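Local coordinates for Fe-regulated protein B (Neisseria meningitidis, PDB 4AIP) that transports iron across the outer membrane as a TonB-dependent receptor, and probably takes part in siderophore uptake, at residues E284-G288 with R298-A302; T103-L107 with Y132-I138; A364-F368 with K379-N383; A124-S128 with Y384-E388. All blocks are in the same frame, centred on the assembly; numbering follows the deposited sequence.

Overall arrangement
Contacts 1 and 3 are surface contacts of the barrel domain, their centres about 44 Å apart on opposite sides of the chain's centre; contacts 2 and 4 are buried. Contact 1 folds a barrel loop on itself through one side-chain amide, whereas contact 3 is regular antiparallel pairing with aromatic and aliphatic side chains on one face. Contact 2 joins two plug loops, with one backbone hydrogen bond, a CA-H...O contact and an aromatic ring laid obliquely against the backbone. Contact 4 joins plug to barrel by a salt bridge and hydrogen bonds of a side-chain amide, and shares strand 376-390 with contact 3. Arg136 of contact 2 bonds to Asp127 O of contact 4, and His133 to Glu284 of contact 1.

Contact 1: E284-G288 with R298-A302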
loop_
_atom_site.group_PDB
_atom_site.type_symbol
_atom_site.label_atom_id
_atom_site.label_comp_id
_atom_site.label_asym_id
_atom_site.label_seq_id
_atom_site.Cartn_x
_atom_site.Cartn_y
_atom_site.Cartn_z
ATOM N N GLU B 284 -23.092 -0.734 -12.937
ATOM C CA GLU B 284 -24.206 0.191 -13.165
ATOM C C GLU B 284 -25.387 -0.087 -12.237
ATOM O O GLU B 284 -26.270 0.724 -12.105
ATOM C CB GLU B 284 -24.621 0.245 -14.643
ATOM C CG GLU B 284 -25.370 -0.996 -15.123
ATOM C CD GLU B 284 -25.863 -0.891 -16.587
ATOM O OE1 GLU B 284 -26.232 0.212 -17.088
ATOM O OE2 GLU B 284 -25.889 -1.942 -17.244
ATOM N N PHE B 285 -25.379 -1.244 -11.602
ATOM C CA PHE B 285 -26.390 -1.616 -10.637
ATOM C C PHE B 285 -25.751 -1.859 -9.264
ATOM O O PHE B 285 -24.571 -2.206 -9.198
ATOM C CB PHE B 285 -27.046 -2.923 -11.081
ATOM C CG PHE B 285 -27.637 -2.916 -12.486
ATOM C CD1 PHE B 285 -28.571 -1.951 -12.885
ATOM C CD2 PHE B 285 -27.315 -3.938 -13.378
ATOM C CE1 PHE B 285 -29.106 -1.964 -14.169
ATOM C CE2 PHE B 285 -27.846 -3.959 -14.655
ATOM C CZ PHE B 285 -28.740 -2.967 -15.050
ATOM N N THR B 286 -26.520 -1.706 -8.173
ATOM C CA THR B 286 -26.085 -2.299 -6.877
ATOM C C THR B 286 -26.671 -3.671 -6.718
ATOM O O THR B 286 -26.866 -4.368 -7.686
ATOM C CB THR B 286 -26.352 -1.453 -5.573
ATOM O OG1 THR B 286 -27.745 -1.235 -5.341
ATOM C CG2 THR B 286 -25.872 -0.181 -5.714
ATOM N N VAL B 287 -26.905 -4.052 -5.477
ATOM C CA VAL B 287 -27.511 -5.306 -5.141
ATOM C C VAL B 287 -28.950 -4.997 -4.770
ATOM O O VAL B 287 -29.215 -4.121 -3.960
ATOM C CB VAL B 287 -26.767 -5.960 -3.980
ATOM C CG1 VAL B 287 -27.421 -7.274 -3.572
ATOM C CG2 VAL B 287 -25.352 -6.218 -4.383
ATOM N N GLY B 288 -29.880 -5.709 -5.383
ATOM C CA GLY B 288 -31.290 -5.556 -5.054
ATOM C C GLY B 288 -31.770 -6.684 -4.180
ATOM O O GLY B 288 -30.967 -7.428 -3.612
ATOM N N ARG B 298 -26.060 -13.073 -8.331
ATOM C CA ARG B 298 -25.828 -12.660 -9.722
ATOM C C ARG B 298 -24.822 -11.532 -9.835
ATOM O O ARG B 298 -24.027 -11.512 -10.772
ATOM C CB ARG B 298 -27.126 -12.222 -10.388
ATOM C CG ARG B 298 -28.100 -13.358 -10.674
ATOM C CD ARG B 298 -29.152 -12.912 -11.726
ATOM N NE ARG B 298 -28.667 -13.041 -13.115
ATOM C CZ ARG B 298 -28.448 -12.032 -13.959
ATOM N NH1 ARG B 298 -28.686 -10.771 -13.606
ATOM N NH2 ARG B 298 -28.011 -12.294 -15.187
ATOM N N GLN B 299 -24.884 -10.614 -8.862
ATOM C CA GLN B 299 -24.024 -9.424 -8.765
ATOM C C GLN B 299 -22.672 -9.657 -8.097
ATOM O O GLN B 299 -21.785 -8.787 -8.194
ATOM C CB GLN B 299 -24.777 -8.286 -8.058
ATOM C CG GLN B 299 -25.726 -7.522 -8.968
ATOM C CD GLN B 299 -24.976 -6.676 -9.988
ATOM O OE1 GLN B 299 -24.386 -7.185 -10.930
ATOM N NE2 GLN B 299 -25.000 -5.380 -9.795
ATOM N N ALA B 300 -22.541 -10.806 -7.414
ATOM C CA ALA B 300 -21.280 -11.336 -6.881
ATOM C C ALA B 300 -20.166 -10.324 -6.679
ATOM O O ALA B 300 -19.196 -10.326 -7.399
ATOM C CB ALA B 300 -20.783 -12.540 -7.746
ATOM N N PRO B 301 -20.282 -9.469 -5.648
ATOM C CA PRO B 301 -19.243 -8.464 -5.417
ATOM C C PRO B 301 -17.924 -9.114 -5.118
ATOM O O PRO B 301 -17.906 -10.152 -4.468
ATOM C CB PRO B 301 -19.732 -7.755 -4.183
ATOM C CG PRO B 301 -21.156 -7.833 -4.314
ATOM C CD PRO B 301 -21.402 -9.249 -4.721
ATOM N N ALA B 302 -16.845 -8.503 -5.601
ATOM C CA ALA B 302 -15.501 -9.016 -5.427
ATOM C C ALA B 302 -14.569 -7.844 -5.464
ATOM O O ALA B 302 -14.917 -6.832 -6.068
ATOM C CB ALA B 302 -15.208 -9.927 -6.561
#
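The long barrel loop between strands 278-279 and 302-318, probably extracellular as expected for this family, folds back on itself where Gln299, at the end of the short helix 296-299, reaches Thr286. NE2 of Gln299 gives a nearly straight hydrogen bond (166°) to Thr286 O at 3.0 Å. The acceptor lies close to the Gln299 amide plane, but NE2 itself stands above the Thr286 carbonyl plane, 40° out of it. A bend at chi2 (-70°) swings the amide across to the 284-288 segment, and NE2 also passes 3.4 Å from Phe285 CB. The other end of this buried amide is satisfied too, since OE1 accepts from Arg282 NH1, so both ends of the group are held and its rotation is probably fixed. Beside the polar bond runs a looser apolar seam: Val287 CG2 lies 4.3 Å from Gln299 CB and 4.5 Å from Pro301 CG. Ala300 leaves the helix with positive phi, turning the chain so that Pro301 comes round to Val287. On the far flank, Glu284 CG sits over the centre of one face of the Phe285 ring, while its carboxylate pairs with Arg722 and His133. Ile296 of helix 296-299 packs against both Val287 and Pro301, and Ile294 against Phe285; beyond the turn, Ala302 begins strand 302-318, bonded through its backbone to Arg279 of strand 278-279.

Contact 2: T103-L107 with Y132-I138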
loop_
_atom_site.group_PDB
_atom_site.type_symbol
_atom_site.label_atom_id
_atom_site.label_comp_id
_atom_site.label_asym_id
_atom_site.label_seq_id
_atom_site.Cartn_x
_atom_site.Cartn_y
_atom_site.Cartn_z
ATOM N N THR B 103 -16.531 4.110 -12.181
ATOM C CA THR B 103 -17.063 3.617 -13.466
ATOM C C THR B 103 -18.507 3.042 -13.389
ATOM O O THR B 103 -18.946 2.352 -14.287
ATOM C CB THR B 103 -16.136 2.636 -14.122
ATOM O OG1 THR B 103 -15.755 1.640 -13.151
ATOM C CG2 THR B 103 -14.913 3.332 -14.686
ATOM N N SER B 104 -19.247 3.373 -12.341
ATOM C CA SER B 104 -20.699 3.208 -12.385
ATOM C C SER B 104 -21.294 4.264 -13.310
ATOM O O SER B 104 -22.387 4.115 -13.814
ATOM C CB SER B 104 -21.300 3.451 -11.015
ATOM O OG SER B 104 -21.004 2.428 -10.133
ATOM N N GLN B 105 -20.542 5.345 -13.464
ATOM C CA GLN B 105 -21.019 6.511 -14.111
ATOM C C GLN B 105 -20.965 6.449 -15.652
ATOM O O GLN B 105 -19.978 6.016 -16.247
ATOM C CB GLN B 105 -20.222 7.688 -13.617
ATOM C CG GLN B 105 -20.575 8.103 -12.199
ATOM C CD GLN B 105 -19.635 9.229 -11.733
ATOM O OE1 GLN B 105 -19.255 10.078 -12.540
ATOM N NE2 GLN B 105 -19.286 9.258 -10.441
ATOM N N PHE B 106 -22.046 6.877 -16.286
ATOM C CA PHE B 106 -22.027 7.162 -17.722
ATOM C C PHE B 106 -22.019 8.684 -17.956
ATOM O O PHE B 106 -22.599 9.443 -17.140
ATOM C CB PHE B 106 -23.257 6.570 -18.357
ATOM C CG PHE B 106 -23.352 5.108 -18.187
ATOM C CD1 PHE B 106 -22.706 4.278 -19.088
ATOM C CD2 PHE B 106 -24.100 4.551 -17.132
ATOM C CE1 PHE B 106 -22.750 2.891 -18.946
ATOM C CE2 PHE B 106 -24.186 3.173 -16.997
ATOM C CZ PHE B 106 -23.476 2.332 -17.901
ATOM N N LEU B 107 -21.394 9.133 -19.023
ATOM C CA LEU B 107 -21.471 10.527 -19.346
ATOM C C LEU B 107 -22.224 10.678 -20.698
ATOM O O LEU B 107 -22.157 9.798 -21.602
ATOM C CB LEU B 107 -20.049 11.092 -19.432
ATOM C CG LEU B 107 -19.927 12.580 -19.830
ATOM C CD1 LEU B 107 -18.700 13.226 -19.228
ATOM C CD2 LEU B 107 -20.000 12.885 -21.397
ATOM N N TYR B 132 -19.816 -3.300 -20.905
ATOM C CA TYR B 132 -20.853 -2.312 -21.178
ATOM C C TYR B 132 -21.757 -2.050 -19.945
ATOM O O TYR B 132 -22.576 -1.159 -19.960
ATOM C CB TYR B 132 -21.650 -2.762 -22.388
ATOM C CG TYR B 132 -22.620 -3.842 -22.056
ATOM C CD1 TYR B 132 -22.224 -5.217 -22.068
ATOM C CD2 TYR B 132 -23.947 -3.518 -21.681
ATOM C CE1 TYR B 132 -23.139 -6.230 -21.747
ATOM C CE2 TYR B 132 -24.847 -4.509 -21.366
ATOM C CZ TYR B 132 -24.448 -5.855 -21.404
ATOM O OH TYR B 132 -25.370 -6.825 -21.083
ATOM N N HIS B 133 -21.599 -2.831 -18.882
ATOM C CA HIS B 133 -22.367 -2.636 -17.665
ATOM C C HIS B 133 -21.694 -1.617 -16.758
ATOM O O HIS B 133 -22.076 -1.436 -15.612
ATOM C CB HIS B 133 -22.519 -3.951 -16.944
ATOM C CG HIS B 133 -23.669 -4.779 -17.416
ATOM N ND1 HIS B 133 -24.966 -4.316 -17.430
ATOM C CD2 HIS B 133 -23.729 -6.066 -17.833
ATOM C CE1 HIS B 133 -25.771 -5.270 -17.855
ATOM N NE2 HIS B 133 -25.046 -6.345 -18.098
ATOM N N GLN B 134 -20.672 -0.961 -17.274
ATOM C CA GLN B 134 -20.065 0.157 -16.582
ATOM C C GLN B 134 -19.708 1.176 -17.646
ATOM O O GLN B 134 -19.635 0.846 -18.816
ATOM C CB GLN B 134 -18.808 -0.310 -15.821
ATOM C CG GLN B 134 -17.775 -1.056 -16.697
ATOM C CD GLN B 134 -16.673 -1.548 -15.878
ATOM O OE1 GLN B 134 -16.797 -2.607 -15.262
ATOM N NE2 GLN B 134 -15.566 -0.763 -15.804
ATOM N N GLY B 135 -19.469 2.409 -17.236
ATOM C CA GLY B 135 -19.066 3.421 -18.184
ATOM C C GLY B 135 -17.572 3.434 -18.380
ATOM O O GLY B 135 -16.820 2.756 -17.712
ATOM N N ARG B 136 -17.150 4.220 -19.331
ATOM C CA ARG B 136 -15.772 4.402 -19.553
ATOM C C ARG B 136 -15.234 5.394 -18.512
ATOM O O ARG B 136 -15.949 6.227 -17.988
ATOM C CB ARG B 136 -15.522 4.863 -21.000
ATOM C CG ARG B 136 -15.791 3.809 -22.073
ATOM C CD ARG B 136 -15.991 4.478 -23.416
ATOM N NE ARG B 136 -15.937 3.559 -24.565
ATOM C CZ ARG B 136 -16.969 2.848 -25.055
ATOM N NH1 ARG B 136 -18.185 2.921 -24.501
ATOM N NH2 ARG B 136 -16.776 2.045 -26.091
ATOM N N PHE B 137 -13.932 5.255 -18.263
ATOM C CA PHE B 137 -13.204 5.810 -17.160
ATOM C C PHE B 137 -13.163 7.303 -17.263
ATOM O O PHE B 137 -12.846 7.881 -18.331
ATOM C CB PHE B 137 -11.778 5.274 -17.241
ATOM C CG PHE B 137 -11.046 5.366 -15.969
ATOM C CD1 PHE B 137 -10.460 6.556 -15.578
ATOM C CD2 PHE B 137 -10.964 4.273 -15.134
ATOM C CE1 PHE B 137 -9.833 6.653 -14.360
ATOM C CE2 PHE B 137 -10.302 4.350 -13.906
ATOM C CZ PHE B 137 -9.736 5.526 -13.536
ATOM N N ILE B 138 -13.488 7.939 -16.154
ATOM C CA ILE B 138 -13.458 9.382 -16.116
ATOM C C ILE B 138 -12.350 9.805 -15.200
ATOM O O ILE B 138 -12.264 9.373 -14.049
ATOM C CB ILE B 138 -14.810 9.974 -15.712
ATOM C CG1 ILE B 138 -15.875 9.403 -16.648
ATOM C CG2 ILE B 138 -14.749 11.565 -15.747
ATOM C CD1 ILE B 138 -17.353 9.655 -16.219
#
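The Phe106 ring lies against the backbone at Gln134 and Gly135: CE1 comes 3.7 Å from Gln134 C, at an oblique angle, and Tyr132 O is at the ring's edge, near its plane. The ring gets there by folding back, because CB points away from the other loop and CG stands anti to the carbonyl carbon (chi1 -60°). Tyr132 and His133 turn ring faces to each other, both offset, with Tyr132 CZ 3.3 Å above the imidazole plane. The Phe137 ring stacks on His275, and Thr103 CG2 meets its CD2 obliquely at 4.1 Å.

The two plug-domain loops also meet through their backbones. Gly135 N gives a hydrogen bond to Thr103 O at 3.0 Å, and Gly135 CA makes a CA-H...O contact to Gln105 O at 3.4 Å; having no side chain, Gly135 lets that oxygen in close. Leu107 CB and Ile138 CD1 pack 4.4 Å apart, both also against Phe97. Thr103 OG1 bonds to Glu283 of the barrel, and His133 ND1 to Glu284. The buried Thr103 O and Gly135 N thus satisfy each other within the plug, while hydroxyl and imidazole turn to barrel carboxylates, which would be expected to polarise them.

Contact 3: A364-F368 with K379-N383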
loop_
_atom_site.group_PDB
_atom_site.type_symbol
_atom_site.label_atom_id
_atom_site.label_comp_id
_atom_site.label_asym_id
_atom_site.label_seq_id
_atom_site.Cartn_x
_atom_site.Cartn_y
_atom_site.Cartn_z
ATOM N N ALA B 364 0.193 8.694 -31.555
ATOM C CA ALA B 364 0.999 9.894 -31.744
ATOM C C ALA B 364 0.236 10.884 -32.573
ATOM O O ALA B 364 -0.535 10.506 -33.481
ATOM C CB ALA B 364 2.313 9.530 -32.500
ATOM N N ASN B 365 0.492 12.148 -32.331
ATOM C CA ASN B 365 -0.132 13.186 -33.133
ATOM C C ASN B 365 0.875 14.219 -33.525
ATOM O O ASN B 365 1.685 14.604 -32.717
ATOM C CB ASN B 365 -1.184 13.879 -32.299
ATOM C CG ASN B 365 -2.246 12.939 -31.865
ATOM O OD1 ASN B 365 -3.034 12.478 -32.688
ATOM N ND2 ASN B 365 -2.266 12.613 -30.582
ATOM N N PHE B 366 0.839 14.685 -34.764
ATOM C CA PHE B 366 1.655 15.814 -35.123
ATOM C C PHE B 366 0.836 16.911 -35.727
ATOM O O PHE B 366 0.012 16.683 -36.600
ATOM C CB PHE B 366 2.633 15.377 -36.207
ATOM C CG PHE B 366 3.789 14.635 -35.680
ATOM C CD1 PHE B 366 3.697 13.280 -35.353
ATOM C CD2 PHE B 366 4.991 15.304 -35.508
ATOM C CE1 PHE B 366 4.846 12.585 -34.854
ATOM C CE2 PHE B 366 6.123 14.652 -34.995
ATOM C CZ PHE B 366 6.061 13.284 -34.671
ATOM N N ASN B 367 1.183 18.129 -35.398
ATOM C CA ASN B 367 0.337 19.214 -35.765
ATOM C C ASN B 367 1.174 20.415 -36.055
ATOM O O ASN B 367 1.950 20.804 -35.194
ATOM C CB ASN B 367 -0.457 19.529 -34.525
ATOM C CG ASN B 367 -1.680 20.158 -34.852
ATOM O OD1 ASN B 367 -2.605 19.454 -35.238
ATOM N ND2 ASN B 367 -1.728 21.504 -34.813
ATOM N N PHE B 368 1.003 21.016 -37.231
ATOM C CA PHE B 368 1.828 22.114 -37.669
ATOM C C PHE B 368 0.941 23.225 -38.029
ATOM O O PHE B 368 -0.062 23.032 -38.677
ATOM C CB PHE B 368 2.637 21.762 -38.958
ATOM C CG PHE B 368 3.432 20.454 -38.893
ATOM C CD1 PHE B 368 2.779 19.223 -38.981
ATOM C CD2 PHE B 368 4.829 20.461 -38.767
ATOM C CE1 PHE B 368 3.475 18.040 -38.951
ATOM C CE2 PHE B 368 5.538 19.244 -38.702
ATOM C CZ PHE B 368 4.858 18.042 -38.818
ATOM N N LYS B 379 -3.212 24.937 -41.004
ATOM C CA LYS B 379 -2.888 23.892 -40.030
ATOM C C LYS B 379 -2.882 22.631 -40.849
ATOM O O LYS B 379 -3.680 22.516 -41.778
ATOM C CB LYS B 379 -3.974 23.720 -38.982
ATOM C CG LYS B 379 -4.297 24.934 -38.196
ATOM C CD LYS B 379 -5.424 24.676 -37.180
ATOM C CE LYS B 379 -4.875 24.223 -35.843
ATOM N NZ LYS B 379 -4.025 25.313 -35.279
ATOM N N TYR B 380 -2.001 21.687 -40.506
ATOM C CA TYR B 380 -1.995 20.409 -41.168
ATOM C C TYR B 380 -1.278 19.483 -40.217
ATOM O O TYR B 380 -0.489 19.941 -39.405
ATOM C CB TYR B 380 -1.294 20.472 -42.560
ATOM C CG TYR B 380 0.090 21.056 -42.543
ATOM C CD1 TYR B 380 1.208 20.255 -42.333
ATOM C CD2 TYR B 380 0.289 22.428 -42.754
ATOM C CE1 TYR B 380 2.530 20.815 -42.308
ATOM C CE2 TYR B 380 1.600 23.001 -42.775
ATOM C CZ TYR B 380 2.705 22.191 -42.539
ATOM O OH TYR B 380 3.960 22.766 -42.525
ATOM N N GLY B 381 -1.540 18.181 -40.328
ATOM C CA GLY B 381 -0.896 17.255 -39.483
ATOM C C GLY B 381 -1.405 15.864 -39.686
ATOM O O GLY B 381 -2.111 15.547 -40.688
ATOM N N ILE B 382 -1.060 14.993 -38.744
ATOM C CA ILE B 382 -1.388 13.573 -38.920
ATOM C C ILE B 382 -1.713 13.034 -37.525
ATOM O O ILE B 382 -1.134 13.498 -36.539
ATOM C CB ILE B 382 -0.201 12.858 -39.608
ATOM C CG1 ILE B 382 -0.303 11.350 -39.495
ATOM C CG2 ILE B 382 1.160 13.318 -39.014
ATOM C CD1 ILE B 382 0.630 10.846 -38.394
ATOM N N ASN B 383 -2.641 12.081 -37.430
ATOM C CA ASN B 383 -2.952 11.397 -36.184
ATOM C C ASN B 383 -2.728 9.913 -36.365
ATOM O O ASN B 383 -3.086 9.364 -37.437
ATOM C CB ASN B 383 -4.433 11.579 -35.828
ATOM C CG ASN B 383 -4.855 13.081 -35.759
ATOM O OD1 ASN B 383 -5.608 13.551 -36.596
ATOM N ND2 ASN B 383 -4.354 13.804 -34.779
#
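Phe368 touches Tyr380 from its first side-chain atom onward. Its CB sits over one face of the Tyr380 ring, 3.8 Å from the centroid, in a CH-pi contact offset toward the rim beside CE1. CG then passes 3.6 Å from Tyr380 CE1. Further out, at CD1 the ring's edge meets the backbone, with Tyr380 O in the plane of the phenyl ring, 3.4 Å from CD1. The remainder of the ring runs on past the tyrosine: the two planes are 11° apart but slid so far that they barely overlap, and the side chain also meets Leu326 and Val323. Tyr380 reaches this position because its CG stands between the backbone N and the carbonyl carbon (chi1 53°), which lays the ring over Phe368 CB.

The frame is an antiparallel beta hairpin of the transmembrane barrel, strands 355-371 and 376-390. Phe366 with Ile382 and Phe368 with Tyr380 are hydrogen-bonded pairs, each closed by two backbone bonds; Phe366 N to Ile382 O measures 2.9 Å. These four side chains share one face, probably the lipid-facing one, and Phe366 CB meets Ile382 CG2 at 3.8 Å. On the other face the non-hydrogen-bonded pair Asn365 and Asn383 adds a side-chain bond, ND2 of Asn383 to OD1 of Asn365 at 2.8 Å. The amide planes are turned 67° apart, and Asn383 OD1 accepts in addition from Arg462.

Contact 4: A124-S128 with Y384-E388; sequences AYSDS and YRHQE
Arg385 and Gln387 point from the barrel strand toward the plug loop 124-128, and Asp127 meets both. Arg385 starts out extended and then bends at chi3 (73°), which brings its guanidinium round beside the loop. NH1 gives a weak hydrogen bond to Tyr125 O at 3.1 Å and lies 3.4 Å from Tyr125 CD2, which is in the guanidinium plane at its edge; ring and guanidinium stand almost perpendicular. NH2 makes a salt bridge to Asp127 OD2 at 3.4 Å, and a water reinforces it, giving to OD2 and accepting from NH2 in the guanidinium plane.

Here the plug, the domain that fills the barrel of TonB-dependent receptors, meets the inner wall: Arg385 and Gln387, alternate residues of strand 376-390, face inward.

Gln387, extended beyond CG, brings its amide up to Asp127, beside the guanidinium. Its OE1 accepts from Asp127 N at 3.1 Å and also sits 3.0 Å above one face of the guanidinium, toward the rim. NE2 gives a bond to Asp127 OD1 at 3.2 Å, meeting it nearly along the C-O axis, with carboxylate and amide planes 82° apart. An ST turn, Ser128 N to Ser126 OG, shapes the loop at Asp127. Lys439 also pairs with Asp127 OD2, and Asp441 with Arg385 NH2, a charge alternation that probably keeps both residues ionised.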
loop_
_atom_site.group_PDB
_atom_site.type_symbol
_atom_site.label_atom_id
_atom_site.label_comp_id
_atom_site.label_asym_id
_atom_site.label_seq_id
_atom_site.Cartn_x
_atom_site.Cartn_y
_atom_site.Cartn_z
ATOM N N ALA B 124 -4.539 12.285 -25.418
ATOM C CA ALA B 124 -4.512 10.814 -25.593
ATOM C C ALA B 124 -5.877 10.235 -25.202
ATOM O O ALA B 124 -6.456 10.624 -24.172
ATOM C CB ALA B 124 -3.420 10.242 -24.700
ATOM N N TYR B 125 -6.420 9.306 -25.988
ATOM C CA TYR B 125 -7.779 8.842 -25.721
ATOM C C TYR B 125 -8.020 7.510 -26.398
ATOM O O TYR B 125 -7.601 7.292 -27.533
ATOM C CB TYR B 125 -8.797 9.889 -26.178
ATOM C CG TYR B 125 -8.552 10.480 -27.591
ATOM C CD1 TYR B 125 -7.591 11.495 -27.804
ATOM C CD2 TYR B 125 -9.294 10.068 -28.671
ATOM C CE1 TYR B 125 -7.391 12.070 -29.044
ATOM C CE2 TYR B 125 -9.101 10.627 -29.943
ATOM C CZ TYR B 125 -8.131 11.621 -30.131
ATOM O OH TYR B 125 -7.915 12.179 -31.399
ATOM N N SER B 126 -8.687 6.607 -25.689
ATOM C CA SER B 126 -9.013 5.313 -26.229
ATOM C C SER B 126 -10.487 5.411 -26.622
ATOM O O SER B 126 -11.175 6.375 -26.189
ATOM C CB SER B 126 -8.854 4.257 -25.141
ATOM O OG SER B 126 -9.411 3.015 -25.603
ATOM N N ASP B 127 -10.997 4.481 -27.426
ATOM C CA ASP B 127 -12.476 4.500 -27.629
ATOM C C ASP B 127 -13.043 3.134 -27.288
ATOM O O ASP B 127 -14.207 2.860 -27.577
ATOM C CB ASP B 127 -12.883 4.957 -29.050
ATOM C CG ASP B 127 -12.562 3.896 -30.138
ATOM O OD1 ASP B 127 -11.958 2.820 -29.832
ATOM O OD2 ASP B 127 -12.957 4.150 -31.309
ATOM N N SER B 128 -12.203 2.297 -26.678
ATOM C CA SER B 128 -12.577 0.959 -26.320
ATOM C C SER B 128 -13.289 0.925 -24.968
ATOM O O SER B 128 -13.296 1.916 -24.258
ATOM C CB SER B 128 -11.307 0.099 -26.307
ATOM O OG SER B 128 -10.836 -0.123 -27.624
ATOM N N TYR B 384 -2.170 9.251 -35.330
ATOM C CA TYR B 384 -1.992 7.788 -35.352
ATOM C C TYR B 384 -2.389 7.220 -34.003
ATOM O O TYR B 384 -1.975 7.736 -32.968
ATOM C CB TYR B 384 -0.523 7.414 -35.669
ATOM C CG TYR B 384 -0.262 5.925 -35.571
ATOM C CD1 TYR B 384 0.049 5.343 -34.363
ATOM C CD2 TYR B 384 -0.386 5.082 -36.674
ATOM C CE1 TYR B 384 0.239 3.964 -34.237
ATOM C CE2 TYR B 384 -0.195 3.694 -36.557
ATOM C CZ TYR B 384 0.147 3.165 -35.331
ATOM O OH TYR B 384 0.402 1.810 -35.123
ATOM N N ARG B 385 -3.169 6.158 -34.017
ATOM C CA ARG B 385 -3.513 5.448 -32.831
ATOM C C ARG B 385 -3.647 3.944 -33.124
ATOM O O ARG B 385 -4.275 3.539 -34.155
ATOM C CB ARG B 385 -4.806 5.956 -32.270
ATOM C CG ARG B 385 -5.200 5.269 -30.974
ATOM C CD ARG B 385 -6.510 5.783 -30.379
ATOM N NE ARG B 385 -7.687 5.344 -31.136
ATOM C CZ ARG B 385 -8.852 5.984 -31.113
ATOM N NH1 ARG B 385 -8.997 7.097 -30.348
ATOM N NH2 ARG B 385 -9.862 5.524 -31.854
ATOM N N HIS B 386 -3.040 3.138 -32.245
ATOM C CA HIS B 386 -3.161 1.694 -32.279
ATOM C C HIS B 386 -3.666 1.195 -30.928
ATOM O O HIS B 386 -3.174 1.604 -29.862
ATOM C CB HIS B 386 -1.790 1.085 -32.561
ATOM C CG HIS B 386 -1.746 -0.407 -32.584
ATOM N ND1 HIS B 386 -1.533 -1.169 -31.457
ATOM C CD2 HIS B 386 -1.736 -1.278 -33.619
ATOM C CE1 HIS B 386 -1.496 -2.454 -31.774
ATOM N NE2 HIS B 386 -1.633 -2.553 -33.083
ATOM N N GLN B 387 -4.621 0.286 -30.969
ATOM C CA GLN B 387 -5.222 -0.162 -29.726
ATOM C C GLN B 387 -5.200 -1.643 -29.819
ATOM O O GLN B 387 -5.515 -2.219 -30.878
ATOM C CB GLN B 387 -6.704 0.242 -29.590
ATOM C CG GLN B 387 -6.989 1.686 -29.475
ATOM C CD GLN B 387 -8.499 1.998 -29.369
ATOM O OE1 GLN B 387 -8.865 3.144 -29.312
ATOM N NE2 GLN B 387 -9.349 0.990 -29.334
ATOM N N GLU B 388 -4.918 -2.261 -28.686
ATOM C CA GLU B 388 -4.865 -3.682 -28.618
ATOM C C GLU B 388 -5.464 -4.102 -27.304
ATOM O O GLU B 388 -5.091 -3.594 -26.254
ATOM C CB GLU B 388 -3.401 -4.160 -28.662
ATOM C CG GLU B 388 -3.253 -5.680 -28.555
ATOM C CD GLU B 388 -1.864 -6.222 -28.925
ATOM O OE1 GLU B 388 -0.954 -5.421 -29.329
ATOM O OE2 GLU B 388 -1.671 -7.465 -28.792
HETATM O O HOH W 1 -12.604 6.502 -32.410
#